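Local coordinates for uncharacterized protein (PDB 4JZA) that probably removes phosphate from phosphoinositide lipids, consistent with a role for this Legionella phosphatase in manipulating host lipid metabolism, at residues L678-L686 / F784-F794. Residues are numbered along the deposited sequence; the frame is centred on the assembly and turned at random.
Sequences LCRLVARQL and FLNCSEKATTF
Leu686 reaches Phe784 in the loop and Phe794 at the start of helix 794-817. Its CD2 lies 3.5 Å from CD2 of Phe794 and 3.7 Å from CE1 of Phe784. CD1 of Leu686 sits over one face of the Phe784 ring, displaced toward the rim. CD1 of Phe784 stands above the centre of the Phe794 ring. The other face of Phe794 meets the Gln685 side chain, whose amide plane is tilted 30° from the ring. One turn back, CG1 of Val682 packs 3.8 Å from CB of Phe784 and approaches CE2 of Phe794 obliquely at 4.0 Å. With CG2 anti to its own carbonyl carbon, Val682 turns that methyl to CD2 of Leu785, 4.1 Å away. SG of Cys679 meets the same leucine methyl at 4.2 Å. No hydrogen bond crosses between the segments; the contacts are mainly apolar, with main-chain O of Phe784 and Leu785 against Val682 and Leu678. Leu757 of helix 748-761 touches Cys679 and Val682, and Leu694, further along helix 676-702, touches Leu686 and Phe784. Helix 676-702 thus packs through apolar side chains against the connection from helix 772-782 to helix 794-817 and the latter's first turn, within the helical C-terminal part of the chain.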
ATOM      1  N   LEU A 678      -2.052  25.924  -8.379  1.00 42.45           N
ATOM      2  CA  LEU A 678      -2.396  26.863  -7.313  1.00 40.04           C
ATOM      3  C   LEU A 678      -3.206  28.035  -7.841  1.00 39.69           C
ATOM      4  O   LEU A 678      -4.173  28.412  -7.225  1.00 40.69           O
ATOM      5  CB  LEU A 678      -1.132  27.385  -6.648  1.00 38.65           C
ATOM      6  CG  LEU A 678      -1.357  28.424  -5.542  1.00 40.99           C
ATOM      7  CD1 LEU A 678      -2.076  27.876  -4.354  1.00 40.05           C
ATOM      8  CD2 LEU A 678      -0.068  29.025  -5.059  1.00 42.33           C
ATOM      9  N   CYS A 679      -2.794  28.595  -8.974  1.00 39.71           N
ATOM     10  CA  CYS A 679      -3.516  29.659  -9.616  1.00 40.47           C
ATOM     11  C   CYS A 679      -4.873  29.181 -10.140  1.00 40.54           C
ATOM     12  O   CYS A 679      -5.855  29.883 -10.022  1.00 38.47           O
ATOM     13  CB  CYS A 679      -2.730  30.248 -10.781  1.00 41.47           C
ATOM     14  SG  CYS A 679      -1.150  31.043 -10.349  0.97 43.22           S
ATOM     15  N   ARG A 680      -4.917  28.015 -10.758  1.00 44.47           N
ATOM     16  CA  ARG A 680      -6.163  27.474 -11.309  1.00 45.12           C
ATOM     17  C   ARG A 680      -7.214  27.340 -10.216  1.00 43.36           C
ATOM     18  O   ARG A 680      -8.373  27.729 -10.425  1.00 39.66           O
ATOM     19  CB  ARG A 680      -5.924  26.119 -11.941  1.00 47.64           C
ATOM     20  CG  ARG A 680      -7.202  25.332 -12.178  1.00 51.17           C
ATOM     21  CD  ARG A 680      -6.978  24.168 -13.096  1.00 50.25           C
ATOM     22  NE  ARG A 680      -6.780  24.668 -14.449  1.00 55.37           N
ATOM     23  CZ  ARG A 680      -5.925  24.141 -15.316  1.00 60.05           C
ATOM     24  NH1 ARG A 680      -5.134  23.122 -14.965  1.00 58.33           N
ATOM     25  NH2 ARG A 680      -5.819  24.674 -16.521  1.00 61.87           N
ATOM     26  N   LEU A 681      -6.774  26.830  -9.064  1.00 39.48           N
ATOM     27  CA  LEU A 681      -7.635  26.571  -7.937  1.00 39.60           C
ATOM     28  C   LEU A 681      -7.963  27.829  -7.166  1.00 40.79           C
ATOM     29  O   LEU A 681      -9.053  27.939  -6.602  1.00 39.79           O
ATOM     30  CB  LEU A 681      -6.968  25.563  -6.977  1.00 41.53           C
ATOM     31  CG  LEU A 681      -6.820  24.099  -7.439  1.00 41.24           C
ATOM     32  CD1 LEU A 681      -6.233  23.198  -6.348  1.00 41.77           C
ATOM     33  CD2 LEU A 681      -8.156  23.546  -7.915  1.00 40.48           C
ATOM     34  N   VAL A 682      -7.021  28.785  -7.099  1.00 40.40           N
ATOM     35  CA  VAL A 682      -7.312  30.065  -6.469  1.00 35.95           C
ATOM     36  C   VAL A 682      -8.392  30.750  -7.268  1.00 37.71           C
ATOM     37  O   VAL A 682      -9.325  31.279  -6.710  1.00 41.29           O
ATOM     38  CB  VAL A 682      -6.068  30.892  -6.297  1.00 35.29           C
ATOM     39  CG1 VAL A 682      -6.379  32.365  -6.098  1.00 37.06           C
ATOM     40  CG2 VAL A 682      -5.290  30.376  -5.112  1.00 35.30           C
ATOM     41  N   ALA A 683      -8.338  30.689  -8.583  1.00 39.38           N
ATOM     42  CA  ALA A 683      -9.370  31.348  -9.353  1.00 42.66           C
ATOM     43  C   ALA A 683     -10.712  30.668  -9.164  1.00 46.22           C
ATOM     44  O   ALA A 683     -11.739  31.317  -9.242  1.00 48.26           O
ATOM     45  CB  ALA A 683      -9.013  31.405 -10.815  1.00 41.68           C
ATOM     46  N   ARG A 684     -10.705  29.362  -8.984  1.00 48.89           N
ATOM     47  CA  ARG A 684     -11.957  28.634  -8.853  1.00 54.33           C
ATOM     48  C   ARG A 684     -12.561  28.914  -7.476  1.00 50.76           C
ATOM     49  O   ARG A 684     -13.761  29.144  -7.362  1.00 44.34           O
ATOM     50  CB  ARG A 684     -11.790  27.129  -9.159  1.00 58.97           C
ATOM     51  CG  ARG A 684     -12.329  26.760 -10.540  1.00 67.84           C
ATOM     52  CD  ARG A 684     -11.342  26.018 -11.435  1.00 74.19           C
ATOM     53  NE  ARG A 684     -11.629  24.591 -11.427  1.00 82.80           N
ATOM     54  CZ  ARG A 684     -11.224  23.734 -12.355  1.00 82.73           C
ATOM     55  NH1 ARG A 684     -10.480  24.126 -13.389  1.00 74.11           N
ATOM     56  NH2 ARG A 684     -11.564  22.465 -12.230  1.00 91.04           N
ATOM     57  N   GLN A 685     -11.724  28.967  -6.454  1.00 45.94           N
ATOM     58  CA  GLN A 685     -12.191  29.407  -5.149  1.00 48.08           C
ATOM     59  C   GLN A 685     -12.733  30.867  -5.125  1.00 49.67           C
ATOM     60  O   GLN A 685     -13.717  31.131  -4.465  1.00 51.47           O
ATOM     61  CB  GLN A 685     -11.097  29.234  -4.106  1.00 45.13           C
ATOM     62  CG  GLN A 685     -11.547  29.497  -2.709  1.00 43.21           C
ATOM     63  CD  GLN A 685     -10.555  28.995  -1.684  1.00 46.34           C
ATOM     64  OE1 GLN A 685     -10.214  29.675  -0.806  1.00 46.16           O
ATOM     65  NE2 GLN A 685     -10.012  27.913  -1.859  1.00 46.52           N
ATOM     66  N   LEU A 686     -12.128  31.790  -5.866  1.00 48.24           N
ATOM     67  CA  LEU A 686     -12.711  33.125  -6.020  1.00 45.48           C
ATOM     68  C   LEU A 686     -14.132  33.068  -6.599  1.00 44.92           C
ATOM     69  O   LEU A 686     -15.038  33.768  -6.156  1.00 48.82           O
ATOM     70  CB  LEU A 686     -11.814  33.994  -6.902  1.00 43.33           C
ATOM     71  CG  LEU A 686     -10.637  34.520  -6.083  1.00 43.81           C
ATOM     72  CD1 LEU A 686      -9.464  34.975  -6.933  1.00 43.44           C
ATOM     73  CD2 LEU A 686     -11.066  35.651  -5.157  1.00 43.50           C
ATOM     74  N   PHE A 784      -3.803  36.750  -3.036  1.00 40.03           N
ATOM     75  CA  PHE A 784      -4.710  35.596  -3.209  1.00 41.61           C
ATOM     76  C   PHE A 784      -4.020  34.237  -3.330  1.00 42.77           C
ATOM     77  O   PHE A 784      -4.690  33.218  -3.249  1.00 45.48           O
ATOM     78  CB  PHE A 784      -5.570  35.739  -4.466  1.00 41.93           C
ATOM     79  CG  PHE A 784      -6.525  36.865  -4.424  1.00 39.25           C
ATOM     80  CD1 PHE A 784      -7.644  36.804  -3.635  1.00 40.71           C
ATOM     81  CD2 PHE A 784      -6.327  37.957  -5.202  1.00 40.51           C
ATOM     82  CE1 PHE A 784      -8.556  37.839  -3.613  1.00 41.72           C
ATOM     83  CE2 PHE A 784      -7.224  39.009  -5.186  1.00 43.76           C
ATOM     84  CZ  PHE A 784      -8.345  38.945  -4.391  1.00 42.21           C
ATOM     85  N   LEU A 785      -2.705  34.251  -3.535  1.00 44.71           N
ATOM     86  CA  LEU A 785      -1.881  33.073  -3.690  1.00 43.15           C
ATOM     87  C   LEU A 785      -1.224  32.680  -2.396  1.00 46.09           C
ATOM     88  O   LEU A 785      -0.695  31.596  -2.336  1.00 48.21           O
ATOM     89  CB  LEU A 785      -0.765  33.327  -4.701  1.00 40.95           C
ATOM     90  CG  LEU A 785      -1.222  33.685  -6.113  1.00 42.12           C
ATOM     91  CD1 LEU A 785      -0.033  33.831  -7.061  1.00 40.80           C
ATOM     92  CD2 LEU A 785      -2.225  32.685  -6.689  1.00 40.53           C
ATOM     93  N   ASN A 786      -1.181  33.577  -1.406  1.00 51.35           N
ATOM     94  CA  ASN A 786      -0.716  33.245  -0.040  1.00 54.17           C
ATOM     95  C   ASN A 786      -1.890  33.163   0.925  1.00 59.16           C
ATOM     96  O   ASN A 786      -3.037  33.477   0.573  1.00 58.93           O
ATOM     97  CB  ASN A 786       0.276  34.274   0.476  1.00 53.08           C
ATOM     98  CG  ASN A 786       1.349  34.599  -0.551  1.00 55.98           C
ATOM     99  OD1 ASN A 786       2.009  33.710  -1.045  1.00 53.60           O
ATOM    100  ND2 ASN A 786       1.503  35.878  -0.895  1.00 58.52           N
ATOM    101  N   CYS A 787      -1.633  32.724   2.143  1.00 66.83           N
ATOM    102  CA  CYS A 787      -2.664  32.820   3.171  1.00 78.77           C
ATOM    103  C   CYS A 787      -2.350  34.084   3.892  1.00 77.95           C
ATOM    104  O   CYS A 787      -1.194  34.480   3.930  1.00 68.10           O
ATOM    105  CB  CYS A 787      -2.613  31.615   4.088  1.00 85.78           C
ATOM    106  SG  CYS A 787      -1.022  30.827   3.841  1.00 94.23           S
ATOM    107  N   SER A 788      -3.382  34.752   4.403  1.00 92.60           N
ATOM    108  CA  SER A 788      -3.199  36.061   5.044  1.00102.28           C
ATOM    109  C   SER A 788      -2.745  35.858   6.470  1.00104.13           C
ATOM    110  O   SER A 788      -2.818  34.744   6.989  1.00 96.88           O
ATOM    111  CB  SER A 788      -4.497  36.875   5.042  1.00 99.84           C
ATOM    112  OG  SER A 788      -5.455  36.310   5.920  1.00 97.77           O
ATOM    113  N   GLU A 789      -2.284  36.935   7.099  1.00110.10           N
ATOM    114  CA  GLU A 789      -1.887  36.881   8.513  1.00117.74           C
ATOM    115  C   GLU A 789      -3.140  36.614   9.370  1.00102.86           C
ATOM    116  O   GLU A 789      -3.310  35.520   9.863  1.00101.91           O
ATOM    117  CB  GLU A 789      -1.138  38.160   8.954  1.00129.94           C
ATOM    118  CG  GLU A 789       0.147  37.909   9.741  1.00135.41           C
ATOM    119  CD  GLU A 789       1.364  37.730   8.837  1.00138.12           C
ATOM    120  OE1 GLU A 789       2.251  38.605   8.870  1.00139.07           O
ATOM    121  OE2 GLU A 789       1.432  36.731   8.081  1.00132.82           O
ATOM    122  N   LYS A 790      -4.023  37.590   9.522  1.00 98.13           N
ATOM    123  CA  LYS A 790      -5.287  37.335  10.192  1.00103.05           C
ATOM    124  C   LYS A 790      -6.209  36.809   9.109  1.00 99.76           C
ATOM    125  O   LYS A 790      -6.408  37.469   8.101  1.00112.77           O
ATOM    126  CB  LYS A 790      -5.870  38.574  10.927  1.00112.67           C
ATOM    127  CG  LYS A 790      -5.275  39.961  10.634  1.00116.08           C
ATOM    128  CD  LYS A 790      -4.106  40.326  11.568  1.00120.16           C
ATOM    129  CE  LYS A 790      -3.659  41.790  11.446  1.00115.86           C
ATOM    130  NZ  LYS A 790      -2.617  41.989  10.391  1.00103.72           N
ATOM    131  N   ALA A 791      -6.735  35.606   9.289  1.00 97.80           N
ATOM    132  CA  ALA A 791      -7.548  34.967   8.239  1.00108.63           C
ATOM    133  C   ALA A 791      -8.798  35.793   7.894  1.00106.45           C
ATOM    134  O   ALA A 791      -9.701  36.006   8.736  1.00 86.50           O
ATOM    135  CB  ALA A 791      -7.943  33.543   8.617  1.00107.60           C
ATOM    136  N   THR A 792      -8.814  36.244   6.640  1.00 92.28           N
ATOM    137  CA  THR A 792      -9.835  37.121   6.120  1.00 84.61           C
ATOM    138  C   THR A 792     -10.303  36.494   4.827  1.00 72.29           C
ATOM    139  O   THR A 792      -9.492  35.942   4.146  1.00 65.60           O
ATOM    140  CB  THR A 792      -9.233  38.516   5.849  1.00 87.99           C
ATOM    141  OG1 THR A 792      -8.010  38.368   5.137  1.00 75.82           O
ATOM    142  CG2 THR A 792      -8.914  39.247   7.153  1.00 92.87           C
ATOM    143  N   THR A 793     -11.586  36.588   4.469  1.00 69.62           N
ATOM    144  CA  THR A 793     -12.098  35.904   3.255  1.00 66.59           C
ATOM    145  C   THR A 793     -11.540  36.461   1.951  1.00 53.39           C
ATOM    146  O   THR A 793     -11.271  37.627   1.828  1.00 50.26           O
ATOM    147  CB  THR A 793     -13.631  36.001   3.068  1.00 74.05           C
ATOM    148  OG1 THR A 793     -14.255  36.410   4.282  1.00 86.54           O
ATOM    149  CG2 THR A 793     -14.234  34.657   2.556  1.00 81.43           C
ATOM    150  N   PHE A 794     -11.419  35.602   0.968  1.00 47.38           N
ATOM    151  CA  PHE A 794     -11.246  36.040  -0.408  1.00 47.55           C
ATOM    152  C   PHE A 794     -12.173  37.207  -0.772  1.00 48.03           C
ATOM    153  O   PHE A 794     -11.701  38.210  -1.307  1.00 51.96           O
ATOM    154  CB  PHE A 794     -11.413  34.859  -1.365  1.00 44.06           C
ATOM    155  CG  PHE A 794     -10.137  34.102  -1.610  1.00 43.84           C
ATOM    156  CD1 PHE A 794      -9.069  34.170  -0.705  1.00 45.19           C
ATOM    157  CD2 PHE A 794     -10.005  33.299  -2.736  1.00 43.19           C
ATOM    158  CE1 PHE A 794      -7.900  33.468  -0.922  1.00 45.35           C
ATOM    159  CE2 PHE A 794      -8.839  32.616  -2.967  1.00 43.82           C
ATOM    160  CZ  PHE A 794      -7.777  32.699  -2.061  1.00 44.88           C
TER